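Local coordinates for protein dehalogenase (Rhodospirillaceae, PDB 6A41) that probably catalyses dehalogenation of halogenated substrates, using a short-chain dehydrogenase/reductase fold like that of the halohydrin dehalogenases, at residues 13-18 with 184-189; 21-26 with 213-218; 62-67 with 112-117; 8-13 with 79-84. One frame throughout, in Å; residues are numbered along the deposited sequence.

Contact 1 (13-18 with 184-189); sequences VEKFAG and NPDYFP
One face of the Phe16 ring receives the edge of Tyr187 in a T-shaped stack: Tyr187 CE2 sits over the centre of the Phe16 ring, and the planes stand at 90°. Phe16 CE1 meets the Tyr187 rim, 3.9 Å from its CD2, while Asp186 CB lies over one face of that tyrosine. The Asn184 amide slants against the Phe16 ring, its OD1 3.7 Å from Phe16 CD1. Residues 11 to 18 align with the TGxxxGxG loop of classical short-chain dehydrogenases; Phe16, replacing the middle glycine in a type II' turn, probably helps fill the cofactor site, as in halohydrin dehalogenases. Asp186 OD1 accepts from Phe16 N at 2.7 Å on its anti side, well out of the carboxylate plane and not straight. The lysine chain, bent at chi3 (100°) and chi4, crosses the aspartate at about a right angle and brings Lys15 NZ to Asp186 OD2, a 3.0 Å salt bridge on the syn side. An alanine in place of Asp186 is likely to leave the Lys15 ammonium and Phe16 amide without their mate. Asn184 OD1 makes an Asx turn to Asp186 N, widened to an Asx motif by Tyr187 N; backbone bonds between Asn184 and Phe188 also close this loop, and Asn184 ND2 bonds Val182 O.

Contact 2 (21-26 with 213-218); sequences TTRIAL and KSDELG
Arg23 and Asp215 meet at about a right angle, the guanidinium and carboxylate planes 53° apart, and Arg23 NH1 donates a nearly straight bond of 2.7 Å to Asp215 OD1. The acceptor lies almost exactly in the guanidinium plane, at its edge, and is met on the syn side but tilted out of the carboxylate plane; the bond of this salt bridge is a single one, from NH1. Extended through chi1 and chi2, the arginine chain lays CD 3.4 Å from Asp215 OD1; the bend at chi3 (-58°) then turns the guanidinium so that NH1 faces the acid. Water 1 joins Arg23 NH1, at 2.9 Å, to Ser214 OG. The bridge spans helix 18-27, which follows the first strand of the Rossmann-type fold, and helix 214-225; they pack on the same side of the parallel sheet with their short axes 60° apart. The backbones come nearest at Gly218, whose CA lies 3.8 Å from Thr21 CA; even a CB on Gly218 would come tight against Thr21 N. Ile24 flanks this spot, crossing Asp215 obliquely with CG1 3.5 Å from Asp215 O. A methionine in place of Arg23 would probably leave Asp215 without its positive partner and water 1 without its bond from the guanidinium.

Contact 3 (62-67 with 112-117); sequences EPAAMV and PFRLTQ
Leu115 pushes one methyl, CD2, into the groove between Pro63, Met66 and Val67 of the neighbouring helix. Nearest is the terminal methyl CE of Met66, a selenomethionine in this crystal, 3.6 Å from Leu115 CD2; the two side chains cross at about a right angle. The Met66 chain starts anti to its own N and then folds back at chi2 (-83°) and chi3, which turns CE to the leucine. Pro63 CB and Val67 CG2 approach the same methyl, at 4.1 and 4.2 Å from Leu115 CD2. Residues 63 to 67 open helix 63-74, and the axes of segments 63-67 and 112-117 cross at -43°, 10.2 Å apart at their closest. Both helices flank the same side of the central parallel sheet of the Rossmann-type fold, and Leu115 also rests on Thr11 and Asn82 beneath. At the outer rim, the Arg114 guanidinium passes Ala64 at a slant, its NH2 4.2 Å from Ala64 CB. Helix 98-126 is kinked at Pro112, whose carbonyl oxygen takes two donors from opposite faces of its plane, Thr116 N and the Thr116 hydroxyl; Thr116 OG1 lies 2.8 Å from Pro112 O. The helix also meets a neighbouring subunit: Phe113 stacks edge-to-face with Phe101 of that chain, and Gln117 NE2 bonds Leu93 O of the same neighbour.

Contact 4 (8-13 with 79-84); sequences ILITNV and ALVNND
Strands 7-10 and 79-83 are neighbours at the middle of the parallel Rossmann-type sheet, running 15° from exact alignment. Ile8 pairs with Ala79, Leu9 with Leu80 and Ile10 with Val81. Three backbone bonds join them: Leu9 N to Ala79 O and Val81 N to Leu9 O, both 2.8 Å, then Thr11 N to Val81 O at 3.1 Å. On the face carrying Ile8, Ala79, Ile10 and Val81, Ile8 CG2 touches Val81 CG2 at 3.9 Å. Leu9 and Leu80 lie side by side on the other face, pointing the same way, with Leu9 CD2 3.9 Å from Leu80 CD1. Beyond the Thr11 N bond, side chains take over the pairing. Thr11 OG1, held between its N and carbonyl carbon (chi1 62°), accepts Asn83 N at 2.9 Å, standing in for a backbone carbonyl. Asn83 sends ND2 back to Thr11 O at 3.1 Å, in its amide plane, and Asn12 ND2 reaches Asn83 O at 3.0 Å. A water bridges Thr11 OG1, Asn82 ND2 and Asp84 OD1. Asn83 goes further, ND2 also bonding Lys15 O and OD1 accepting from Ala17 N, which clamps the turn after the first strand. Asn82 and Asn83 probably correspond to the start of the NNAG motif of short-chain dehydrogenases, which stabilises the central sheet.

Overall arrangement
Contact 4 lies nearest the chain's centre, about 6 Å away, and joins the central strand 79-83 to its neighbour 7-10. Contacts 2 and 3 sit on opposite sides of that centre, their own centres about 23 Å apart: helices 18-27 and 214-225 on one side of the sheet, 63-74 and 98-126 on the other. Contact 1 joins the loop between strand 7-10 and helix 18-27 to the loop after strand 172-179. Along the chain, contacts 1 and 2 cross each other, contact 3 falls within the span of both, and contact 4 crosses all three. It also touches all three: Ile10 meets Thr21 and Thr22, Thr11 meets Leu115, and Asn83 meets the 13-18 loop, tying sheet, both helical layers and that loop together.

Contact 1 (13-18 with 184-189)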
loop_
_atom_site.group_PDB
_atom_site.type_symbol
_atom_site.label_atom_id
_atom_site.label_comp_id
_atom_site.label_asym_id
_atom_site.label_seq_id
_atom_site.Cartn_x
_atom_site.Cartn_y
_atom_site.Cartn_z
ATOM N N VAL A 13 11.559 25.576 -11.576
ATOM C CA VAL A 13 11.138 25.132 -12.887
ATOM C C VAL A 13 12.250 24.630 -13.805
ATOM O O VAL A 13 11.976 23.870 -14.780
ATOM C CB VAL A 13 10.341 26.226 -13.626
ATOM C CG1 VAL A 13 11.222 27.268 -14.271
ATOM C CG2 VAL A 13 9.374 25.659 -14.625
ATOM N N GLU A 14 13.477 25.012 -13.507
ATOM C CA GLU A 14 14.604 24.491 -14.206
ATOM C C GLU A 14 14.996 23.121 -13.798
ATOM O O GLU A 14 15.807 22.554 -14.476
ATOM C CB GLU A 14 15.862 25.463 -14.151
ATOM C CG GLU A 14 15.613 26.763 -14.832
ATOM C CD GLU A 14 15.303 26.568 -16.298
ATOM O OE1 GLU A 14 16.117 25.958 -17.043
ATOM O OE2 GLU A 14 14.239 27.035 -16.760
ATOM N N LYS A 15 14.416 22.539 -12.771
ATOM C CA LYS A 15 14.730 21.171 -12.362
ATOM C C LYS A 15 13.585 20.251 -12.701
ATOM O O LYS A 15 12.444 20.690 -12.892
ATOM C CB LYS A 15 14.862 21.108 -10.844
ATOM C CG LYS A 15 16.151 21.772 -10.387
ATOM C CD LYS A 15 16.155 21.893 -8.897
ATOM C CE LYS A 15 16.952 20.841 -8.202
ATOM N NZ LYS A 15 18.381 20.741 -8.568
ATOM N N PHE A 16 13.920 18.986 -12.681
ATOM C CA PHE A 16 12.959 17.848 -12.565
ATOM C C PHE A 16 11.766 18.005 -13.538
ATOM O O PHE A 16 11.990 17.975 -14.744
ATOM C CB PHE A 16 12.499 17.793 -11.062
ATOM C CG PHE A 16 11.879 16.464 -10.603
ATOM C CD1 PHE A 16 11.984 15.269 -11.362
ATOM C CD2 PHE A 16 11.275 16.411 -9.388
ATOM C CE1 PHE A 16 11.417 14.100 -10.929
ATOM C CE2 PHE A 16 10.770 15.233 -8.905
ATOM C CZ PHE A 16 10.848 14.086 -9.640
ATOM N N ALA A 17 10.535 18.205 -13.068
ATOM C CA ALA A 17 9.383 18.157 -13.949
ATOM C C ALA A 17 8.973 19.539 -14.472
ATOM O O ALA A 17 7.919 19.706 -15.126
ATOM C CB ALA A 17 8.208 17.571 -13.223
ATOM N N GLY A 18 9.791 20.559 -14.220
ATOM C CA GLY A 18 9.366 21.959 -14.567
ATOM C C GLY A 18 9.030 22.226 -16.036
ATOM O O GLY A 18 8.015 22.888 -16.374
ATOM N N ASN A 184 14.715 13.537 -17.345
ATOM C CA ASN A 184 14.714 14.781 -16.654
ATOM C C ASN A 184 16.058 15.159 -16.242
ATOM O O ASN A 184 16.899 14.285 -16.041
ATOM C CB ASN A 184 13.706 14.772 -15.499
ATOM C CG ASN A 184 14.179 14.140 -14.236
ATOM O OD1 ASN A 184 14.950 14.778 -13.493
ATOM N ND2 ASN A 184 13.585 12.964 -13.863
ATOM N N PRO A 185 16.249 16.444 -15.981
ATOM C CA PRO A 185 17.636 16.827 -15.742
ATOM C C PRO A 185 18.265 16.406 -14.442
ATOM O O PRO A 185 19.496 16.405 -14.369
ATOM C CB PRO A 185 17.595 18.346 -15.914
ATOM C CG PRO A 185 16.214 18.728 -15.570
ATOM C CD PRO A 185 15.378 17.645 -16.129
ATOM N N ASP A 186 17.474 16.094 -13.424
ATOM C CA ASP A 186 17.954 15.749 -12.080
ATOM C C ASP A 186 18.362 14.280 -11.905
ATOM O O ASP A 186 19.442 13.973 -11.387
ATOM C CB ASP A 186 16.940 16.208 -11.021
ATOM C CG ASP A 186 16.995 17.681 -10.891
ATOM O OD1 ASP A 186 16.419 18.416 -11.775
ATOM O OD2 ASP A 186 17.775 18.143 -10.032
ATOM N N TYR A 187 17.507 13.381 -12.363
ATOM C CA TYR A 187 17.670 11.967 -12.134
ATOM C C TYR A 187 17.982 11.159 -13.413
ATOM O O TYR A 187 18.538 10.071 -13.274
ATOM C CB TYR A 187 16.405 11.445 -11.422
ATOM C CG TYR A 187 16.171 12.220 -10.111
ATOM C CD1 TYR A 187 17.139 12.275 -9.149
ATOM C CD2 TYR A 187 15.058 12.961 -9.934
ATOM C CE1 TYR A 187 16.990 13.106 -8.020
ATOM C CE2 TYR A 187 14.846 13.740 -8.774
ATOM C CZ TYR A 187 15.770 13.747 -7.803
ATOM O OH TYR A 187 15.606 14.608 -6.693
ATOM N N PHE A 188 17.509 11.611 -14.618
ATOM C CA PHE A 188 17.692 10.832 -15.870
ATOM C C PHE A 188 18.141 11.800 -16.957
ATOM O O PHE A 188 17.393 12.087 -17.858
ATOM C CB PHE A 188 16.417 10.015 -16.236
ATOM C CG PHE A 188 16.105 9.007 -15.187
ATOM C CD1 PHE A 188 16.773 7.802 -15.179
ATOM C CD2 PHE A 188 15.262 9.391 -14.094
ATOM C CE1 PHE A 188 16.607 6.928 -14.074
ATOM C CE2 PHE A 188 15.085 8.550 -13.020
ATOM C CZ PHE A 188 15.746 7.294 -13.036
ATOM N N PRO A 189 19.315 12.344 -16.797
ATOM C CA PRO A 189 19.751 13.391 -17.690
ATOM C C PRO A 189 20.331 12.829 -18.968
ATOM O O PRO A 189 20.530 11.620 -19.062
ATOM C CB PRO A 189 20.861 14.118 -16.877
ATOM C CG PRO A 189 21.476 13.018 -16.082
ATOM C CD PRO A 189 20.278 12.155 -15.663
#

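Contact 2 (21-26 with 213-218)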
loop_
_atom_site.group_PDB
_atom_site.type_symbol
_atom_site.label_atom_id
_atom_site.label_comp_id
_atom_site.label_asym_id
_atom_site.label_seq_id
_atom_site.Cartn_x
_atom_site.Cartn_y
_atom_site.Cartn_z
ATOM N N THR A 21 6.002 20.124 -17.303
ATOM C CA THR A 21 4.796 20.626 -16.790
ATOM C C THR A 21 4.463 21.980 -17.468
ATOM O O THR A 21 3.363 22.193 -17.816
ATOM C CB THR A 21 4.833 20.803 -15.271
ATOM O OG1 THR A 21 5.185 19.515 -14.665
ATOM C CG2 THR A 21 3.461 21.254 -14.763
ATOM N N THR A 22 5.437 22.875 -17.625
ATOM C CA THR A 22 5.152 24.178 -18.256
ATOM C C THR A 22 4.534 23.987 -19.638
ATOM O O THR A 22 3.503 24.593 -20.004
ATOM C CB THR A 22 6.463 24.955 -18.444
ATOM O OG1 THR A 22 7.003 25.292 -17.189
ATOM C CG2 THR A 22 6.228 26.240 -19.222
ATOM N N ARG A 23 5.218 23.132 -20.377
ATOM C CA ARG A 23 4.877 22.830 -21.779
ATOM C C ARG A 23 3.441 22.302 -21.953
ATOM O O ARG A 23 2.634 22.808 -22.806
ATOM C CB ARG A 23 5.867 21.809 -22.379
ATOM C CG ARG A 23 5.678 21.588 -23.846
ATOM C CD ARG A 23 6.607 20.513 -24.487
ATOM N NE ARG A 23 7.957 20.909 -24.240
ATOM C CZ ARG A 23 8.854 20.386 -23.403
ATOM N NH1 ARG A 23 8.660 19.340 -22.687
ATOM N NH2 ARG A 23 10.038 21.012 -23.329
ATOM N N ILE A 24 3.107 21.295 -21.174
ATOM C CA ILE A 24 1.743 20.751 -21.237
ATOM C C ILE A 24 0.703 21.722 -20.672
ATOM O O ILE A 24 -0.359 21.866 -21.303
ATOM C CB ILE A 24 1.675 19.365 -20.551
ATOM C CG1 ILE A 24 2.600 18.319 -21.241
ATOM C CG2 ILE A 24 0.262 18.809 -20.631
ATOM C CD1 ILE A 24 2.344 18.140 -22.735
ATOM N N ALA A 25 0.989 22.390 -19.546
ATOM C CA ALA A 25 0.017 23.296 -18.949
ATOM C C ALA A 25 -0.352 24.390 -19.994
ATOM O O ALA A 25 -1.501 24.743 -20.186
ATOM C CB ALA A 25 0.617 23.911 -17.720
ATOM N N LEU A 26 0.663 24.902 -20.708
ATOM C CA LEU A 26 0.427 25.975 -21.698
ATOM C C LEU A 26 -0.403 25.444 -22.859
ATOM O O LEU A 26 -1.297 26.085 -23.335
ATOM C CB LEU A 26 1.769 26.571 -22.146
ATOM C CG LEU A 26 2.554 27.458 -21.242
ATOM C CD1 LEU A 26 3.842 27.819 -21.951
ATOM C CD2 LEU A 26 1.801 28.718 -20.914
ATOM N N LYS A 213 8.678 10.063 -20.735
ATOM C CA LYS A 213 8.862 11.381 -21.297
ATOM C C LYS A 213 8.503 12.481 -20.334
ATOM O O LYS A 213 7.544 12.363 -19.518
ATOM C CB LYS A 213 8.004 11.527 -22.566
ATOM C CG LYS A 213 8.560 10.568 -23.613
ATOM C CD LYS A 213 7.960 10.814 -24.963
ATOM C CE LYS A 213 6.431 10.828 -24.941
ATOM N NZ LYS A 213 5.926 10.197 -26.232
ATOM N N SER A 214 9.239 13.602 -20.439
ATOM C CA SER A 214 8.977 14.692 -19.515
ATOM C C SER A 214 7.513 15.203 -19.795
ATOM O O SER A 214 6.853 15.590 -18.825
ATOM C CB SER A 214 9.974 15.872 -19.654
ATOM O OG SER A 214 9.756 16.367 -20.946
ATOM N N ASP A 215 7.032 15.146 -21.051
ATOM C CA ASP A 215 5.629 15.408 -21.376
ATOM C C ASP A 215 4.540 14.521 -20.767
ATOM O O ASP A 215 3.388 14.993 -20.612
ATOM C CB ASP A 215 5.441 15.492 -22.850
ATOM C CG ASP A 215 6.049 16.839 -23.385
ATOM O OD1 ASP A 215 6.520 17.744 -22.603
ATOM O OD2 ASP A 215 6.049 16.976 -24.587
ATOM N N GLU A 216 4.926 13.277 -20.447
ATOM C CA GLU A 216 4.050 12.317 -19.761
ATOM C C GLU A 216 3.921 12.694 -18.298
ATOM O O GLU A 216 2.789 12.734 -17.745
ATOM C CB GLU A 216 4.519 10.845 -19.868
ATOM C CG GLU A 216 4.296 10.276 -21.236
ATOM C CD GLU A 216 5.110 8.996 -21.601
ATOM O OE1 GLU A 216 6.229 8.778 -21.132
ATOM O OE2 GLU A 216 4.549 8.217 -22.403
ATOM N N LEU A 217 5.077 12.945 -17.689
ATOM C CA LEU A 217 5.043 13.480 -16.264
ATOM C C LEU A 217 4.289 14.789 -16.226
ATOM O O LEU A 217 3.443 14.984 -15.328
ATOM C CB LEU A 217 6.438 13.603 -15.745
ATOM C CG LEU A 217 6.613 14.039 -14.291
ATOM C CD1 LEU A 217 5.811 13.252 -13.356
ATOM C CD2 LEU A 217 8.052 13.912 -13.877
ATOM N N GLY A 218 4.592 15.678 -17.197
ATOM C CA GLY A 218 3.851 16.968 -17.238
ATOM C C GLY A 218 2.298 16.803 -17.392
ATOM O O GLY A 218 1.502 17.495 -16.695
HETATM O O HOH W 1 11.221 18.878 -21.391
#

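Contact 3 (62-67 with 112-117)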
loop_
_atom_site.group_PDB
_atom_site.type_symbol
_atom_site.label_atom_id
_atom_site.label_comp_id
_atom_site.label_asym_id
_atom_site.label_seq_id
_atom_site.Cartn_x
_atom_site.Cartn_y
_atom_site.Cartn_z
ATOM N N GLU A 62 13.103 34.172 -3.111
ATOM C CA GLU A 62 12.828 33.695 -1.756
ATOM C C GLU A 62 11.337 33.436 -1.544
ATOM O O GLU A 62 10.469 34.129 -2.117
ATOM C CB GLU A 62 13.370 34.644 -0.749
ATOM C CG GLU A 62 14.914 34.803 -0.858
ATOM C CD GLU A 62 15.663 33.437 -0.870
ATOM O OE1 GLU A 62 15.269 32.499 -0.127
ATOM O OE2 GLU A 62 16.638 33.245 -1.670
ATOM N N PRO A 63 11.007 32.390 -0.742
ATOM C CA PRO A 63 9.612 31.889 -0.635
ATOM C C PRO A 63 8.519 32.889 -0.371
ATOM O O PRO A 63 7.614 33.031 -1.187
ATOM C CB PRO A 63 9.693 30.830 0.446
ATOM C CG PRO A 63 11.091 30.321 0.268
ATOM C CD PRO A 63 11.907 31.565 0.052
ATOM N N ALA A 64 8.577 33.585 0.725
ATOM C CA ALA A 64 7.553 34.564 1.041
ATOM C C ALA A 64 7.434 35.674 -0.038
ATOM O O ALA A 64 6.316 35.974 -0.493
ATOM C CB ALA A 64 7.825 35.139 2.423
ATOM N N ALA A 65 8.546 36.242 -0.482
ATOM C CA ALA A 65 8.494 37.284 -1.516
ATOM C C ALA A 65 7.973 36.712 -2.830
ATOM O O ALA A 65 7.283 37.410 -3.613
ATOM C CB ALA A 65 9.910 37.886 -1.729
HETATM N N MSE A 66 8.421 35.478 -3.137
HETATM C CA MSE A 66 8.033 34.830 -4.443
HETATM C C MSE A 66 6.534 34.611 -4.463
HETATM O O MSE A 66 5.880 34.930 -5.433
HETATM C CB MSE A 66 8.813 33.578 -4.689
HETATM C CG MSE A 66 8.533 32.947 -6.057
HETATM SE SE MSE A 66 6.862 31.832 -5.950
HETATM C CE MSE A 66 7.769 30.439 -4.804
ATOM N N VAL A 67 5.977 34.153 -3.352
ATOM C CA VAL A 67 4.500 33.936 -3.255
ATOM C C VAL A 67 3.706 35.203 -3.324
ATOM O O VAL A 67 2.691 35.255 -4.011
ATOM C CB VAL A 67 4.119 33.073 -2.024
ATOM C CG1 VAL A 67 2.611 32.984 -1.818
ATOM C CG2 VAL A 67 4.661 31.715 -2.265
ATOM N N PRO A 112 8.897 22.278 0.554
ATOM C CA PRO A 112 7.565 22.225 -0.021
ATOM C C PRO A 112 6.504 22.407 1.049
ATOM O O PRO A 112 5.457 22.996 0.723
ATOM C CB PRO A 112 7.503 20.907 -0.785
ATOM C CG PRO A 112 8.626 20.148 -0.196
ATOM C CD PRO A 112 9.659 21.071 0.241
ATOM N N PHE A 113 6.795 22.000 2.288
ATOM C CA PHE A 113 5.821 22.268 3.350
ATOM C C PHE A 113 5.707 23.793 3.564
ATOM O O PHE A 113 4.612 24.324 3.668
ATOM C CB PHE A 113 6.238 21.611 4.664
ATOM C CG PHE A 113 5.280 21.825 5.781
ATOM C CD1 PHE A 113 4.072 21.234 5.778
ATOM C CD2 PHE A 113 5.581 22.677 6.802
ATOM C CE1 PHE A 113 3.148 21.444 6.815
ATOM C CE2 PHE A 113 4.668 22.947 7.820
ATOM C CZ PHE A 113 3.502 22.239 7.882
ATOM N N ARG A 114 6.840 24.452 3.606
ATOM C CA ARG A 114 6.852 25.902 3.724
ATOM C C ARG A 114 6.079 26.609 2.627
ATOM O O ARG A 114 5.282 27.532 2.923
ATOM C CB ARG A 114 8.319 26.396 3.847
ATOM C CG ARG A 114 8.584 27.915 3.864
ATOM C CD ARG A 114 7.910 28.604 5.006
ATOM N NE ARG A 114 8.283 30.053 5.055
ATOM C CZ ARG A 114 7.549 31.021 5.620
ATOM N NH1 ARG A 114 6.415 30.714 6.204
ATOM N NH2 ARG A 114 7.906 32.299 5.526
ATOM N N LEU A 115 6.315 26.203 1.375
ATOM C CA LEU A 115 5.620 26.781 0.270
ATOM C C LEU A 115 4.126 26.542 0.380
ATOM O O LEU A 115 3.349 27.467 0.076
ATOM C CB LEU A 115 6.039 26.279 -1.072
ATOM C CG LEU A 115 7.285 26.964 -1.592
ATOM C CD1 LEU A 115 7.659 26.279 -2.883
ATOM C CD2 LEU A 115 7.204 28.458 -1.860
ATOM N N THR A 116 3.718 25.360 0.828
ATOM C CA THR A 116 2.302 25.079 1.034
ATOM C C THR A 116 1.680 25.981 2.107
ATOM O O THR A 116 0.573 26.502 1.901
ATOM C CB THR A 116 2.064 23.615 1.331
ATOM O OG1 THR A 116 2.682 22.818 0.320
ATOM C CG2 THR A 116 0.644 23.265 1.359
ATOM N N GLN A 117 2.410 26.257 3.187
ATOM C CA GLN A 117 1.950 27.143 4.245
ATOM C C GLN A 117 1.707 28.587 3.742
ATOM O O GLN A 117 0.777 29.224 4.121
ATOM C CB GLN A 117 3.029 27.333 5.300
ATOM C CG GLN A 117 3.194 26.200 6.223
ATOM C CD GLN A 117 4.213 26.601 7.329
ATOM O OE1 GLN A 117 5.387 26.805 6.970
ATOM N NE2 GLN A 117 3.753 26.814 8.583
#

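Contact 4 (8-13 with 79-84)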
loop_
_atom_site.group_PDB
_atom_site.type_symbol
_atom_site.label_atom_id
_atom_site.label_comp_id
_atom_site.label_asym_id
_atom_site.label_seq_id
_atom_site.Cartn_x
_atom_site.Cartn_y
_atom_site.Cartn_z
ATOM N N ILE A 8 -1.323 28.400 -12.643
ATOM C CA ILE A 8 -0.517 27.327 -12.083
ATOM C C ILE A 8 0.852 27.895 -11.712
ATOM O O ILE A 8 1.534 28.410 -12.587
ATOM C CB ILE A 8 -0.377 26.219 -13.093
ATOM C CG1 ILE A 8 -1.800 25.729 -13.339
ATOM C CG2 ILE A 8 0.463 25.081 -12.551
ATOM C CD1 ILE A 8 -1.914 24.603 -14.214
ATOM N N LEU A 9 1.276 27.750 -10.467
ATOM C CA LEU A 9 2.613 28.177 -10.093
ATOM C C LEU A 9 3.489 26.944 -10.007
ATOM O O LEU A 9 3.168 26.016 -9.255
ATOM C CB LEU A 9 2.469 28.774 -8.671
ATOM C CG LEU A 9 3.772 29.054 -7.999
ATOM C CD1 LEU A 9 4.586 29.987 -8.879
ATOM C CD2 LEU A 9 3.470 29.629 -6.570
ATOM N N ILE A 10 4.589 26.881 -10.730
ATOM C CA ILE A 10 5.460 25.754 -10.718
ATOM C C ILE A 10 6.799 26.241 -10.069
ATOM O O ILE A 10 7.351 27.268 -10.456
ATOM C CB ILE A 10 5.790 25.270 -12.114
ATOM C CG1 ILE A 10 4.503 24.948 -12.950
ATOM C CG2 ILE A 10 6.702 24.014 -12.066
ATOM C CD1 ILE A 10 4.735 24.692 -14.430
ATOM N N THR A 11 7.268 25.562 -9.059
ATOM C CA THR A 11 8.514 25.892 -8.430
ATOM C C THR A 11 9.706 25.200 -9.091
ATOM O O THR A 11 9.600 24.222 -9.811
ATOM C CB THR A 11 8.529 25.533 -6.933
ATOM O OG1 THR A 11 8.371 24.111 -6.758
ATOM C CG2 THR A 11 7.375 26.210 -6.248
ATOM N N ASN A 12 10.882 25.729 -8.804
ATOM C CA ASN A 12 12.162 25.185 -9.280
ATOM C C ASN A 12 12.077 24.712 -10.707
ATOM O O ASN A 12 12.508 23.578 -11.071
ATOM C CB ASN A 12 12.607 24.121 -8.299
ATOM C CG ASN A 12 12.672 24.590 -6.860
ATOM O OD1 ASN A 12 13.450 25.502 -6.522
ATOM N ND2 ASN A 12 11.824 24.064 -6.026
ATOM N N VAL A 13 11.559 25.576 -11.576
ATOM C CA VAL A 13 11.138 25.132 -12.887
ATOM C C VAL A 13 12.250 24.630 -13.805
ATOM O O VAL A 13 11.976 23.870 -14.780
ATOM C CB VAL A 13 10.341 26.226 -13.626
ATOM C CG1 VAL A 13 11.222 27.268 -14.271
ATOM C CG2 VAL A 13 9.374 25.659 -14.625
ATOM N N ALA A 79 -3.369 26.340 -8.742
ATOM C CA ALA A 79 -2.604 25.170 -8.418
ATOM C C ALA A 79 -1.152 25.474 -8.110
ATOM O O ALA A 79 -0.510 26.336 -8.821
ATOM C CB ALA A 79 -2.604 24.216 -9.625
ATOM N N LEU A 80 -0.655 24.866 -7.053
ATOM C CA LEU A 80 0.757 24.881 -6.723
ATOM C C LEU A 80 1.380 23.565 -7.140
ATOM O O LEU A 80 0.983 22.488 -6.602
ATOM C CB LEU A 80 1.009 25.149 -5.270
ATOM C CG LEU A 80 2.404 24.931 -4.645
ATOM C CD1 LEU A 80 3.351 25.941 -5.324
ATOM C CD2 LEU A 80 2.394 25.122 -3.152
ATOM N N VAL A 81 2.395 23.609 -7.974
ATOM C CA VAL A 81 3.135 22.411 -8.278
ATOM C C VAL A 81 4.462 22.493 -7.559
ATOM O O VAL A 81 5.348 23.350 -7.939
ATOM C CB VAL A 81 3.344 22.280 -9.805
ATOM C CG1 VAL A 81 4.219 21.108 -10.119
ATOM C CG2 VAL A 81 2.027 22.187 -10.538
ATOM N N ASN A 82 4.608 21.742 -6.484
ATOM C CA ASN A 82 5.825 21.788 -5.685
ATOM C C ASN A 82 6.804 20.799 -6.378
ATOM O O ASN A 82 6.710 19.632 -6.146
ATOM C CB ASN A 82 5.585 21.326 -4.286
ATOM C CG ASN A 82 5.037 22.395 -3.331
ATOM O OD1 ASN A 82 4.097 22.112 -2.590
ATOM N ND2 ASN A 82 5.717 23.449 -3.209
ATOM N N ASN A 83 7.693 21.307 -7.212
ATOM C CA ASN A 83 8.634 20.594 -8.016
ATOM C C ASN A 83 10.003 20.667 -7.315
ATOM O O ASN A 83 10.711 21.619 -7.391
ATOM C CB ASN A 83 8.618 21.194 -9.399
ATOM C CG ASN A 83 9.670 20.615 -10.303
ATOM O OD1 ASN A 83 9.695 19.388 -10.564
ATOM N ND2 ASN A 83 10.522 21.457 -10.820
ATOM N N ASP A 84 10.270 19.658 -6.501
ATOM C CA ASP A 84 11.374 19.632 -5.560
ATOM C C ASP A 84 12.303 18.467 -5.905
ATOM O O ASP A 84 11.842 17.350 -6.180
ATOM C CB ASP A 84 10.830 19.516 -4.111
ATOM C CG ASP A 84 9.752 20.559 -3.857
ATOM O OD1 ASP A 84 10.094 21.745 -3.815
ATOM O OD2 ASP A 84 8.556 20.169 -3.799
HETATM O O HOH W 2 8.433 23.569 -4.059
HETATM O O HOH W 3 10.695 25.106 -3.496
#